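Long-range contacts in ECL CdiI (Enterobacter cloacae subsp. cloacae, PDB 4NTQ), which serves as the immunity protein of a contact-dependent growth inhibition system, forming a complex with the toxic ribosomal RNase region of CdiA: residues M1-F5 with S135-F139; D86-Q92 with S127-L133; H61-A65 with I109-I113. One frame throughout, in Å; residues are numbered along the deposited sequence.

Contact 1: residues M1-F5 with S135-F139; sequences MFGIF and SVLDF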
HETATM    1  N   MSE B   1       9.405 -14.955   7.950  1.00 22.08           N
HETATM    2  CA  MSE B   1       9.909 -14.609   6.631  1.00 33.43           C
HETATM    3  C   MSE B   1       9.451 -13.165   6.377  1.00 35.70           C
HETATM    4  O   MSE B   1       8.567 -12.654   7.072  1.00 21.43           O
HETATM    5  CB  MSE B   1       9.319 -15.563   5.569  1.00 34.29           C
HETATM    6  CG  MSE B   1      10.223 -16.757   5.019  1.00 20.59           C
HETATM    7 SE   MSE B   1       9.666 -16.844   3.259  1.00 41.60          SE
HETATM    8  CE  MSE B   1       9.914 -15.118   2.919  1.00 86.05           C
ATOM      9  N   PHE B   2      10.067 -12.492   5.414  1.00 33.38           N
ATOM     10  CA  PHE B   2       9.520 -11.235   4.922  1.00 33.37           C
ATOM     11  C   PHE B   2       9.506 -11.231   3.420  1.00 33.18           C
ATOM     12  O   PHE B   2      10.478 -11.650   2.787  1.00 32.78           O
ATOM     13  CB  PHE B   2      10.330 -10.003   5.350  1.00 29.77           C
ATOM     14  CG  PHE B   2       9.847  -8.724   4.681  1.00 29.91           C
ATOM     15  CD1 PHE B   2      10.483  -8.220   3.556  1.00 31.81           C
ATOM     16  CD2 PHE B   2       8.722  -8.066   5.147  1.00 24.24           C
ATOM     17  CE1 PHE B   2      10.020  -7.064   2.925  1.00 30.01           C
ATOM     18  CE2 PHE B   2       8.254  -6.926   4.520  1.00 27.31           C
ATOM     19  CZ  PHE B   2       8.906  -6.418   3.407  1.00 29.48           C
ATOM     20  N   GLY B   3       8.435 -10.704   2.840  1.00 28.72           N
ATOM     21  CA  GLY B   3       8.438 -10.508   1.407  1.00 22.78           C
ATOM     22  C   GLY B   3       7.074 -10.341   0.799  1.00 25.93           C
ATOM     23  O   GLY B   3       6.058 -10.327   1.486  1.00 27.47           O
ATOM     24  N   ILE B   4       7.077 -10.203  -0.518  1.00 29.17           N
ATOM     25  CA  ILE B   4       5.875 -10.041  -1.288  1.00 26.06           C
ATOM     26  C   ILE B   4       5.891 -11.103  -2.386  1.00 30.25           C
ATOM     27  O   ILE B   4       6.831 -11.156  -3.177  1.00 26.44           O
ATOM     28  CB  ILE B   4       5.837  -8.644  -1.905  1.00 29.10           C
ATOM     29  CG1 ILE B   4       5.844  -7.578  -0.805  1.00 22.24           C
ATOM     30  CG2 ILE B   4       4.622  -8.517  -2.833  1.00 24.13           C
ATOM     31  CD1 ILE B   4       5.969  -6.151  -1.335  1.00 25.65           C
ATOM     32  N   PHE B   5       4.849 -11.937  -2.439  1.00 26.46           N
ATOM     33  CA  PHE B   5       4.868 -13.151  -3.255  1.00 29.26           C
ATOM     34  C   PHE B   5       3.634 -13.293  -4.130  1.00 30.95           C
ATOM     35  O   PHE B   5       2.522 -13.032  -3.690  1.00 36.91           O
ATOM     36  CB  PHE B   5       4.966 -14.374  -2.343  1.00 31.15           C
ATOM     37  CG  PHE B   5       6.105 -14.308  -1.385  1.00 32.79           C
ATOM     38  CD1 PHE B   5       7.357 -14.768  -1.757  1.00 31.27           C
ATOM     39  CD2 PHE B   5       5.936 -13.746  -0.120  1.00 35.19           C
ATOM     40  CE1 PHE B   5       8.416 -14.705  -0.888  1.00 32.21           C
ATOM     41  CE2 PHE B   5       6.995 -13.671   0.755  1.00 31.78           C
ATOM     42  CZ  PHE B   5       8.235 -14.146   0.364  1.00 34.06           C
ATOM     43  N   SER B 135      15.596 -11.328   7.945  1.00 32.56           N
ATOM     44  CA  SER B 135      14.548 -11.823   7.068  1.00 39.18           C
ATOM     45  C   SER B 135      14.381 -10.849   5.897  1.00 34.90           C
ATOM     46  O   SER B 135      14.005 -11.246   4.795  1.00 34.12           O
ATOM     47  CB  SER B 135      13.238 -12.054   7.827  1.00 27.26           C
ATOM     48  OG  SER B 135      12.692 -10.819   8.229  1.00 36.31           O
ATOM     49  N   VAL B 136      14.702  -9.581   6.129  1.00 24.79           N
ATOM     50  CA  VAL B 136      14.660  -8.592   5.054  1.00 23.52           C
ATOM     51  C   VAL B 136      15.857  -8.761   4.127  1.00 33.93           C
ATOM     52  O   VAL B 136      15.737  -8.650   2.906  1.00 29.75           O
ATOM     53  CB  VAL B 136      14.614  -7.158   5.601  1.00 33.45           C
ATOM     54  CG1 VAL B 136      14.713  -6.152   4.458  1.00 32.85           C
ATOM     55  CG2 VAL B 136      13.327  -6.945   6.399  1.00 23.71           C
ATOM     56  N   LEU B 137      17.014  -9.037   4.715  1.00 34.51           N
ATOM     57  CA  LEU B 137      18.192  -9.360   3.929  1.00 31.97           C
ATOM     58  C   LEU B 137      17.909 -10.529   2.990  1.00 30.60           C
ATOM     59  O   LEU B 137      18.227 -10.461   1.805  1.00 37.15           O
ATOM     60  CB  LEU B 137      19.348  -9.710   4.847  1.00 29.47           C
ATOM     61  CG  LEU B 137      19.957  -8.546   5.607  1.00 34.40           C
ATOM     62  CD1 LEU B 137      21.076  -9.037   6.540  1.00 34.54           C
ATOM     63  CD2 LEU B 137      20.467  -7.516   4.609  1.00 33.01           C
ATOM     64  N   ASP B 138      17.315 -11.599   3.515  1.00 30.67           N
ATOM     65  CA  ASP B 138      17.047 -12.781   2.693  1.00 28.80           C
ATOM     66  C   ASP B 138      16.166 -12.391   1.492  1.00 34.54           C
ATOM     67  O   ASP B 138      16.472 -12.730   0.347  1.00 27.46           O
ATOM     68  CB  ASP B 138      16.390 -13.898   3.518  1.00 37.64           C
ATOM     69  CG  ASP B 138      17.291 -14.421   4.644  1.00 43.42           C
ATOM     70  OD1 ASP B 138      18.536 -14.404   4.487  1.00 43.79           O
ATOM     71  OD2 ASP B 138      16.742 -14.842   5.692  1.00 44.25           O
ATOM     72  N   PHE B 139      15.105 -11.629   1.753  1.00 25.55           N
ATOM     73  CA  PHE B 139      14.251 -11.144   0.676  1.00 29.29           C
ATOM     74  C   PHE B 139      15.006 -10.247  -0.312  1.00 35.41           C
ATOM     75  O   PHE B 139      14.792 -10.315  -1.516  1.00 34.11           O
ATOM     76  CB  PHE B 139      13.051 -10.385   1.241  1.00 23.19           C
ATOM     77  CG  PHE B 139      12.072  -9.938   0.192  1.00 19.72           C
ATOM     78  CD1 PHE B 139      11.449 -10.861  -0.627  1.00 19.80           C
ATOM     79  CD2 PHE B 139      11.757  -8.597   0.050  1.00 27.80           C
ATOM     80  CE1 PHE B 139      10.539 -10.457  -1.581  1.00 24.33           C
ATOM     81  CE2 PHE B 139      10.859  -8.176  -0.899  1.00 24.94           C
ATOM     82  CZ  PHE B 139      10.242  -9.111  -1.723  1.00 30.98           C
TER
HETATM   83  O   HOH W   1      12.392 -13.488   4.364  1.00 27.46           O
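Phe2 and Phe139 meet as an offset edge-to-face pair, the edge of the Phe2 ring turned toward the face of Phe139, with centroids 5.5 Å apart and planes at 85°. The closest side-chain atoms are Phe2 CE1 and Phe139 CD2, at 3.7 Å. Phe139 reaches the strand because its CG stands opposite the backbone N (chi1 -176°), which lays the ring across the backbone of residues 2-4. There Gly3, with no side chain to hold the ring off, places its CA over the centre of one face in a CH-pi contact, 3.6 Å from the centroid of the Phe139 ring. Such a fit illustrates how a C-terminal helix, here 133-144, can be seated on an N-terminal strand, here 2-6, which pairs antiparallel with strand 16-25. Ile4 meets the far end of the same ring, its CB 4.4 Å from Phe139 CZ, while Phe2 CD1 lies 4.2 Å from Val136 CG2. Phe2 also packs on Ile25 and Leu82, and so on residues of both sheets. Nearer the helix start a water mediates: it accepts from Phe2 N at 2.7 Å and donates to Ser135 O at 2.8 Å. Ser135 OG turns instead to Thr131 OG1 and Asp132 O.

Contact 2: residues D86-Q92 with S127-L133; sequences DEKVYVQ and SEWHTDL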
ATOM      1  N   ASP B  86      18.579  -1.073  14.238  1.00 51.14           N
ATOM      2  CA  ASP B  86      19.422  -2.202  14.609  1.00 56.98           C
ATOM      3  C   ASP B  86      19.051  -3.503  13.868  1.00 49.40           C
ATOM      4  O   ASP B  86      19.129  -3.531  12.638  1.00 47.63           O
ATOM      5  CB  ASP B  86      19.465  -2.346  16.124  1.00 63.37           C
ATOM      6  CG  ASP B  86      19.907  -1.060  16.807  1.00 82.15           C
ATOM      7  OD1 ASP B  86      19.433  -0.775  17.931  1.00 91.34           O
ATOM      8  OD2 ASP B  86      20.714  -0.326  16.196  1.00 81.26           O
ATOM      9  N   GLU B  87      18.658  -4.554  14.592  1.00 51.38           N
ATOM     10  CA  GLU B  87      18.315  -5.834  13.963  1.00 42.79           C
ATOM     11  C   GLU B  87      16.808  -6.003  13.870  1.00 48.38           C
ATOM     12  O   GLU B  87      16.304  -7.102  13.633  1.00 49.85           O
ATOM     13  CB  GLU B  87      18.908  -7.003  14.744  1.00 45.46           C
ATOM     14  CG  GLU B  87      20.431  -7.014  14.810  1.00 68.24           C
ATOM     15  CD  GLU B  87      21.069  -7.375  13.484  1.00 74.86           C
ATOM     16  OE1 GLU B  87      20.622  -8.364  12.863  1.00 75.81           O
ATOM     17  OE2 GLU B  87      22.008  -6.664  13.056  1.00 78.64           O
ATOM     18  N   LYS B  88      16.087  -4.906  14.065  1.00 46.42           N
ATOM     19  CA  LYS B  88      14.635  -4.932  14.002  1.00 37.46           C
ATOM     20  C   LYS B  88      14.169  -4.035  12.873  1.00 36.77           C
ATOM     21  O   LYS B  88      14.761  -2.992  12.624  1.00 42.29           O
ATOM     22  CB  LYS B  88      14.025  -4.480  15.333  1.00 46.11           C
ATOM     23  CG  LYS B  88      12.503  -4.607  15.386  1.00 58.36           C
ATOM     24  CD  LYS B  88      11.944  -4.530  16.814  1.00 69.76           C
ATOM     25  CE  LYS B  88      12.322  -5.757  17.636  1.00 81.82           C
ATOM     26  NZ  LYS B  88      11.631  -5.770  18.955  1.00 88.81           N
ATOM     27  N   VAL B  89      13.116  -4.454  12.178  1.00 35.03           N
ATOM     28  CA  VAL B  89      12.578  -3.689  11.063  1.00 33.26           C
ATOM     29  C   VAL B  89      11.100  -3.456  11.288  1.00 37.05           C
ATOM     30  O   VAL B  89      10.344  -4.414  11.403  1.00 38.77           O
ATOM     31  CB  VAL B  89      12.744  -4.430   9.725  1.00 26.66           C
ATOM     32  CG1 VAL B  89      12.286  -3.542   8.578  1.00 28.11           C
ATOM     33  CG2 VAL B  89      14.199  -4.846   9.517  1.00 30.34           C
ATOM     34  N   TYR B  90      10.694  -2.187  11.372  1.00 34.67           N
ATOM     35  CA  TYR B  90       9.277  -1.843  11.492  1.00 31.14           C
ATOM     36  C   TYR B  90       8.709  -1.650  10.105  1.00 33.80           C
ATOM     37  O   TYR B  90       9.400  -1.173   9.205  1.00 34.75           O
ATOM     38  CB  TYR B  90       9.053  -0.590  12.354  1.00 30.70           C
ATOM     39  CG  TYR B  90       9.603  -0.751  13.753  1.00 34.58           C
ATOM     40  CD1 TYR B  90       8.872  -1.409  14.743  1.00 30.09           C
ATOM     41  CD2 TYR B  90      10.876  -0.287  14.074  1.00 35.43           C
ATOM     42  CE1 TYR B  90       9.398  -1.589  16.025  1.00 32.73           C
ATOM     43  CE2 TYR B  90      11.410  -0.457  15.348  1.00 37.19           C
ATOM     44  CZ  TYR B  90      10.669  -1.111  16.314  1.00 35.04           C
ATOM     45  OH  TYR B  90      11.204  -1.278  17.566  1.00 49.63           O
ATOM     46  N   VAL B  91       7.451  -2.044   9.940  1.00 25.33           N
ATOM     47  CA  VAL B  91       6.801  -2.003   8.655  1.00 21.03           C
ATOM     48  C   VAL B  91       5.453  -1.331   8.798  1.00 28.80           C
ATOM     49  O   VAL B  91       4.647  -1.677   9.677  1.00 22.70           O
ATOM     50  CB  VAL B  91       6.573  -3.425   8.073  1.00 33.11           C
ATOM     51  CG1 VAL B  91       6.097  -3.330   6.625  1.00 30.82           C
ATOM     52  CG2 VAL B  91       7.833  -4.270   8.163  1.00 20.40           C
ATOM     53  N   GLN B  92       5.202  -0.378   7.911  1.00 21.54           N
ATOM     54  CA  GLN B  92       3.967   0.376   7.928  1.00 23.63           C
ATOM     55  C   GLN B  92       3.404   0.319   6.527  1.00 27.47           C
ATOM     56  O   GLN B  92       4.112  -0.047   5.587  1.00 24.74           O
ATOM     57  CB  GLN B  92       4.224   1.823   8.357  1.00 22.60           C
ATOM     58  CG  GLN B  92       4.615   1.929   9.811  1.00 23.74           C
ATOM     59  CD  GLN B  92       4.729   3.359  10.311  1.00 29.88           C
ATOM     60  OE1 GLN B  92       4.275   4.306   9.668  1.00 36.41           O
ATOM     61  NE2 GLN B  92       5.348   3.519  11.472  1.00 33.69           N
ATOM     62  N   SER B 127      -0.713   2.068  12.020  1.00 37.94           N
ATOM     63  CA  SER B 127      -0.581   0.626  11.909  1.00 32.47           C
ATOM     64  C   SER B 127       0.887   0.263  11.686  1.00 37.21           C
ATOM     65  O   SER B 127       1.586   0.920  10.924  1.00 39.82           O
ATOM     66  CB  SER B 127      -1.457   0.089  10.779  1.00 33.52           C
ATOM     67  OG  SER B 127      -2.845   0.222  11.061  1.00 37.67           O
ATOM     68  N   GLU B 128       1.355  -0.777  12.363  1.00 33.56           N
ATOM     69  CA  GLU B 128       2.763  -1.159  12.291  1.00 34.34           C
ATOM     70  C   GLU B 128       2.980  -2.645  12.597  1.00 32.40           C
ATOM     71  O   GLU B 128       2.346  -3.215  13.483  1.00 37.32           O
ATOM     72  CB  GLU B 128       3.593  -0.298  13.256  1.00 30.68           C
ATOM     73  CG  GLU B 128       5.095  -0.420  13.061  1.00 29.74           C
ATOM     74  CD  GLU B 128       5.885   0.545  13.941  1.00 31.95           C
ATOM     75  OE1 GLU B 128       6.004   0.285  15.156  1.00 42.61           O
ATOM     76  OE2 GLU B 128       6.390   1.557  13.414  1.00 33.14           O
ATOM     77  N   TRP B 129       3.888  -3.269  11.866  1.00 32.04           N
ATOM     78  CA  TRP B 129       4.237  -4.659  12.125  1.00 30.68           C
ATOM     79  C   TRP B 129       5.761  -4.736  12.226  1.00 36.85           C
ATOM     80  O   TRP B 129       6.458  -3.778  11.889  1.00 36.53           O
ATOM     81  CB  TRP B 129       3.732  -5.552  10.982  1.00 27.98           C
ATOM     82  CG  TRP B 129       2.219  -5.574  10.806  1.00 39.77           C
ATOM     83  CD1 TRP B 129       1.364  -6.564  11.207  1.00 37.07           C
ATOM     84  CD2 TRP B 129       1.400  -4.574  10.175  1.00 26.82           C
ATOM     85  NE1 TRP B 129       0.068  -6.241  10.874  1.00 39.65           N
ATOM     86  CE2 TRP B 129       0.063  -5.030  10.234  1.00 35.95           C
ATOM     87  CE3 TRP B 129       1.665  -3.348   9.566  1.00 27.78           C
ATOM     88  CZ2 TRP B 129      -1.006  -4.296   9.709  1.00 35.10           C
ATOM     89  CZ3 TRP B 129       0.600  -2.612   9.052  1.00 36.58           C
ATOM     90  CH2 TRP B 129      -0.720  -3.093   9.120  1.00 34.84           C
ATOM     91  N   HIS B 130       6.296  -5.867  12.672  1.00 31.31           N
ATOM     92  CA  HIS B 130       7.739  -5.978  12.709  1.00 33.12           C
ATOM     93  C   HIS B 130       8.282  -7.335  12.312  1.00 39.43           C
ATOM     94  O   HIS B 130       7.616  -8.354  12.454  1.00 43.20           O
ATOM     95  CB  HIS B 130       8.285  -5.564  14.069  1.00 42.98           C
ATOM     96  CG  HIS B 130       7.875  -6.468  15.189  1.00 45.63           C
ATOM     97  ND1 HIS B 130       6.702  -6.294  15.896  1.00 48.03           N
ATOM     98  CD2 HIS B 130       8.498  -7.532  15.747  1.00 40.96           C
ATOM     99  CE1 HIS B 130       6.611  -7.225  16.830  1.00 52.92           C
ATOM    100  NE2 HIS B 130       7.692  -7.986  16.766  1.00 49.93           N
ATOM    101  N   THR B 131       9.506  -7.315  11.794  1.00 35.34           N
ATOM    102  CA  THR B 131      10.249  -8.515  11.472  1.00 37.97           C
ATOM    103  C   THR B 131      11.738  -8.220  11.651  1.00 40.26           C
ATOM    104  O   THR B 131      12.123  -7.066  11.797  1.00 43.33           O
ATOM    105  CB  THR B 131       9.946  -8.989  10.034  1.00 36.31           C
ATOM    106  OG1 THR B 131      10.597 -10.232   9.809  1.00 32.35           O
ATOM    107  CG2 THR B 131      10.419  -7.971   8.984  1.00 24.90           C
ATOM    108  N   ASP B 132      12.574  -9.253  11.654  1.00 43.55           N
ATOM    109  CA  ASP B 132      13.996  -9.062  11.940  1.00 33.49           C
ATOM    110  C   ASP B 132      14.765  -8.640  10.680  1.00 36.09           C
ATOM    111  O   ASP B 132      14.298  -8.839   9.563  1.00 34.78           O
ATOM    112  CB  ASP B 132      14.593 -10.336  12.529  1.00 38.30           C
ATOM    113  CG  ASP B 132      14.715 -11.441  11.504  1.00 50.69           C
ATOM    114  OD1 ASP B 132      13.734 -11.709  10.791  1.00 53.44           O
ATOM    115  OD2 ASP B 132      15.800 -12.030  11.387  1.00 69.00           O
ATOM    116  N   LEU B 133      15.938  -8.044  10.864  1.00 41.40           N
ATOM    117  CA  LEU B 133      16.762  -7.597   9.742  1.00 36.36           C
ATOM    118  C   LEU B 133      17.126  -8.737   8.808  1.00 36.02           C
ATOM    119  O   LEU B 133      17.040  -8.585   7.587  1.00 39.92           O
ATOM    120  CB  LEU B 133      18.041  -6.933  10.241  1.00 43.52           C
ATOM    121  CG  LEU B 133      18.943  -6.350   9.162  1.00 43.75           C
ATOM    122  CD1 LEU B 133      18.120  -5.415   8.282  1.00 32.83           C
ATOM    123  CD2 LEU B 133      20.108  -5.608   9.807  1.00 38.84           C
TER
HETATM  124  O   HOH W   2      17.952 -10.189  12.057  1.00 37.40           O
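Val89 and Thr131 face each other as an antiparallel hydrogen-bonded pair, and Val91 and Trp129 repeat the pattern; Val89 N to Thr131 O is 2.8 Å, as is Trp129 N to Val91 O. All four side chains lie on the same face; Val89, Val91 and Thr131 are buried, while Trp129 is partly exposed. Val89 CG2 also comes within 4.2 Å of Leu133 CD1, and the indole of Trp129 meets Val91 O at its edge, CE3 to O 3.4 Å, in the ring plane.

The other face, bearing Tyr90 and His130, is more polar. Glu128 crosses Tyr90 so that OE1 lies 3.4 Å from Tyr90 CD1, the carboxylate and ring planes 34° apart. Its OE2 accepts from Gln92 NE2 at 3.0 Å, on the anti side but tilted 31° out of the carboxylate plane, and forms a salt bridge with Arg116; Gln92 NE2 also donates to Thr117 O. The loose solvent side has exposed His130 and a water that donates to Asp132 OD2 (2.9 Å) and only weakly to Glu87 OE1. This is the edge of an antiparallel sheet, where strand 129-132, outermost within this chain, runs from Ser127, bonded to Asp235 of the CdiA chain, into helix 133-144, N-capped by Asp132.

Contact 3: residues H61-A65 with I109-I113; sequences HSALA and INKFI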
ATOM      1  N   HIS B  61      15.178   3.896   5.539  1.00 31.50           N
ATOM      2  CA  HIS B  61      13.936   3.225   5.195  1.00 26.76           C
ATOM      3  C   HIS B  61      13.928   2.709   3.771  1.00 30.04           C
ATOM      4  O   HIS B  61      14.709   3.158   2.937  1.00 35.83           O
ATOM      5  CB  HIS B  61      12.730   4.141   5.421  1.00 30.55           C
ATOM      6  CG  HIS B  61      12.843   5.476   4.747  1.00 29.85           C
ATOM      7  ND1 HIS B  61      13.243   6.619   5.416  1.00 29.06           N
ATOM      8  CD2 HIS B  61      12.604   5.850   3.467  1.00 31.64           C
ATOM      9  CE1 HIS B  61      13.245   7.637   4.574  1.00 30.46           C
ATOM     10  NE2 HIS B  61      12.866   7.200   3.386  1.00 36.22           N
ATOM     11  N   SER B  62      13.035   1.758   3.504  1.00 26.47           N
ATOM     12  CA  SER B  62      12.832   1.208   2.161  1.00 29.97           C
ATOM     13  C   SER B  62      11.350   1.160   1.831  1.00 30.19           C
ATOM     14  O   SER B  62      10.587   0.405   2.446  1.00 28.59           O
ATOM     15  CB  SER B  62      13.405  -0.206   2.064  1.00 24.40           C
ATOM     16  OG  SER B  62      14.812  -0.158   1.928  1.00 33.49           O
ATOM     17  N   ALA B  63      10.934   1.972   0.874  1.00 28.09           N
ATOM     18  CA  ALA B  63       9.541   1.961   0.475  1.00 32.52           C
ATOM     19  C   ALA B  63       9.358   0.978  -0.653  1.00 35.86           C
ATOM     20  O   ALA B  63      10.043   1.093  -1.683  1.00 26.95           O
ATOM     21  CB  ALA B  63       9.111   3.335   0.041  1.00 32.78           C
ATOM     22  N   LEU B  64       8.446   0.020  -0.447  1.00 24.19           N
ATOM     23  CA  LEU B  64       8.111  -0.999  -1.444  1.00 27.14           C
ATOM     24  C   LEU B  64       6.739  -0.714  -2.034  1.00 32.02           C
ATOM     25  O   LEU B  64       5.727  -0.965  -1.379  1.00 29.39           O
ATOM     26  CB  LEU B  64       8.046  -2.388  -0.798  1.00 18.60           C
ATOM     27  CG  LEU B  64       9.245  -2.851   0.023  1.00 27.37           C
ATOM     28  CD1 LEU B  64       8.993  -4.223   0.643  1.00 16.31           C
ATOM     29  CD2 LEU B  64      10.483  -2.888  -0.829  1.00 17.16           C
ATOM     30  N   ALA B  65       6.696  -0.219  -3.268  1.00 22.94           N
ATOM     31  CA  ALA B  65       5.426   0.101  -3.915  1.00 27.53           C
ATOM     32  C   ALA B  65       4.663  -1.173  -4.283  1.00 34.01           C
ATOM     33  O   ALA B  65       5.245  -2.132  -4.787  1.00 30.73           O
ATOM     34  CB  ALA B  65       5.656   0.943  -5.160  1.00 26.72           C
ATOM     35  N   ILE B 109      11.316   7.020  -4.972  1.00 50.48           N
ATOM     36  CA  ILE B 109      10.292   6.705  -3.969  1.00 49.85           C
ATOM     37  C   ILE B 109      10.728   6.901  -2.502  1.00 51.75           C
ATOM     38  O   ILE B 109       9.925   7.284  -1.653  1.00 47.17           O
ATOM     39  CB  ILE B 109       9.718   5.273  -4.165  1.00 43.55           C
ATOM     40  CG1 ILE B 109       8.538   5.015  -3.229  1.00 47.34           C
ATOM     41  CG2 ILE B 109      10.775   4.228  -3.919  1.00 41.18           C
ATOM     42  CD1 ILE B 109       7.870   3.640  -3.420  1.00 46.12           C
ATOM     43  N   ASN B 110      11.993   6.639  -2.204  1.00 45.75           N
ATOM     44  CA  ASN B 110      12.437   6.738  -0.825  1.00 44.43           C
ATOM     45  C   ASN B 110      12.530   8.184  -0.333  1.00 48.83           C
ATOM     46  O   ASN B 110      12.485   8.421   0.871  1.00 48.26           O
ATOM     47  CB  ASN B 110      13.737   5.957  -0.594  1.00 42.02           C
ATOM     48  CG  ASN B 110      13.490   4.467  -0.413  1.00 37.21           C
ATOM     49  OD1 ASN B 110      12.504   4.068   0.190  1.00 35.43           O
ATOM     50  ND2 ASN B 110      14.373   3.644  -0.955  1.00 36.17           N
ATOM     51  N   LYS B 111      12.636   9.135  -1.267  1.00 53.44           N
ATOM     52  CA  LYS B 111      12.574  10.565  -0.950  1.00 64.36           C
ATOM     53  C   LYS B 111      11.164  10.998  -0.537  1.00 66.87           C
ATOM     54  O   LYS B 111      10.999  12.006   0.144  1.00 63.62           O
ATOM     55  CB  LYS B 111      13.031  11.428  -2.140  1.00 63.48           C
ATOM     56  CG  LYS B 111      14.489  11.270  -2.551  1.00 75.08           C
ATOM     57  CD  LYS B 111      15.442  11.633  -1.418  1.00 77.12           C
ATOM     58  CE  LYS B 111      15.318  13.102  -1.010  1.00 93.25           C
ATOM     59  NZ  LYS B 111      16.239  13.464   0.119  1.00 96.74           N
ATOM     60  N   PHE B 112      10.148  10.240  -0.951  1.00 60.58           N
ATOM     61  CA  PHE B 112       8.760  10.646  -0.706  1.00 62.78           C
ATOM     62  C   PHE B 112       8.256  10.127   0.631  1.00 56.38           C
ATOM     63  O   PHE B 112       7.106  10.311   1.001  1.00 60.27           O
ATOM     64  CB  PHE B 112       7.857  10.215  -1.869  1.00 59.32           C
ATOM     65  CG  PHE B 112       8.147  10.947  -3.147  1.00 67.90           C
ATOM     66  CD1 PHE B 112       7.296  11.949  -3.602  1.00 73.88           C
ATOM     67  CD2 PHE B 112       9.293  10.663  -3.876  1.00 73.74           C
ATOM     68  CE1 PHE B 112       7.574  12.642  -4.780  1.00 85.73           C
ATOM     69  CE2 PHE B 112       9.583  11.349  -5.051  1.00 85.63           C
ATOM     70  CZ  PHE B 112       8.718  12.345  -5.506  1.00 91.52           C
ATOM     71  N   ILE B 113       9.156   9.489   1.352  1.00 38.37           N
ATOM     72  CA  ILE B 113       8.841   8.863   2.623  1.00 40.97           C
ATOM     73  C   ILE B 113       9.599   9.618   3.683  1.00 47.43           C
ATOM     74  O   ILE B 113      10.797   9.875   3.505  1.00 48.31           O
ATOM     75  CB  ILE B 113       9.373   7.414   2.648  1.00 46.04           C
ATOM     76  CG1 ILE B 113       8.581   6.540   1.668  1.00 49.26           C
ATOM     77  CG2 ILE B 113       9.361   6.863   4.067  1.00 29.67           C
ATOM     78  CD1 ILE B 113       7.071   6.737   1.747  1.00 47.17           C
TER
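Two hydrogen bonds, both accepted by Asn110, join His61 and Ala63 to the 3-10 turn. His61 NE2 donates to Asn110 O at 2.8 Å, nearly straight (166° at the hydrogen); the carbonyl oxygen lies in the imidazole plane and offers a lone pair, so the bond helps to hold the ring's rotation. The second is a side chain standing in for backbone: Asn110 OD1 takes the N-H of Ala63 at 2.7 Å, with the donor in the plane of the amide carbonyl. The other end of that amide is held as well, since Asn110 ND2 bonds Ser51 OG and Glu54 OE1 on helix 41-58. Each end of the amide therefore has its own partner, which should settle its flip.

The CH-pi contact belongs to His61 and Ile113. His61 CG sits between its own backbone N and carbonyl carbon (chi1 53°), carrying the ring out over the turn, and Ile113 CG2 rests over one face, 3.6 Å from the centroid of the His61 ring and offset toward its rim.

Purely apolar contacts gather at the small methyls of the strand. Ala63 CB touches Ile113 CG1 at 3.6 Å and Ile109 CD1 at 3.7 Å, while Ala65 CB lies 3.9 Å from that same Ile109 CD1. Ser62 and Leu64 point the other way, toward Leu52 of helix 41-58.

Because Ser62 and Leu64 bond through their backbones to strand 76-85, the Ala63 N-H faces outward: the case exemplifies a strand of an antiparallel sheet, outermost within this chain, whose edge is met by an asparagine from a loop rather than by another strand.

From the N terminus, the chain opens with strand 2-6, whose partner in contact 1 arrives only with helix 133-144, 130 residues later; that closure encloses both other contacts. Within it, strand 61-65 waits for the loop segment 109-113 (contact 3), and strand 88-97 for strand 129-132 (contact 2). These two loops cross, for 86-92 comes before 109-113 and 127-133 after it. Contacts 2 and 3 do not touch, yet they involve the two outermost strands, 129-132 and 61-65, of one four-stranded sheet. Contact 1 bridges them: Val136 packs on Val89 and Thr131, and Phe2 on Leu64, joining the N-terminal sheet, the second sheet and the C-terminal helix.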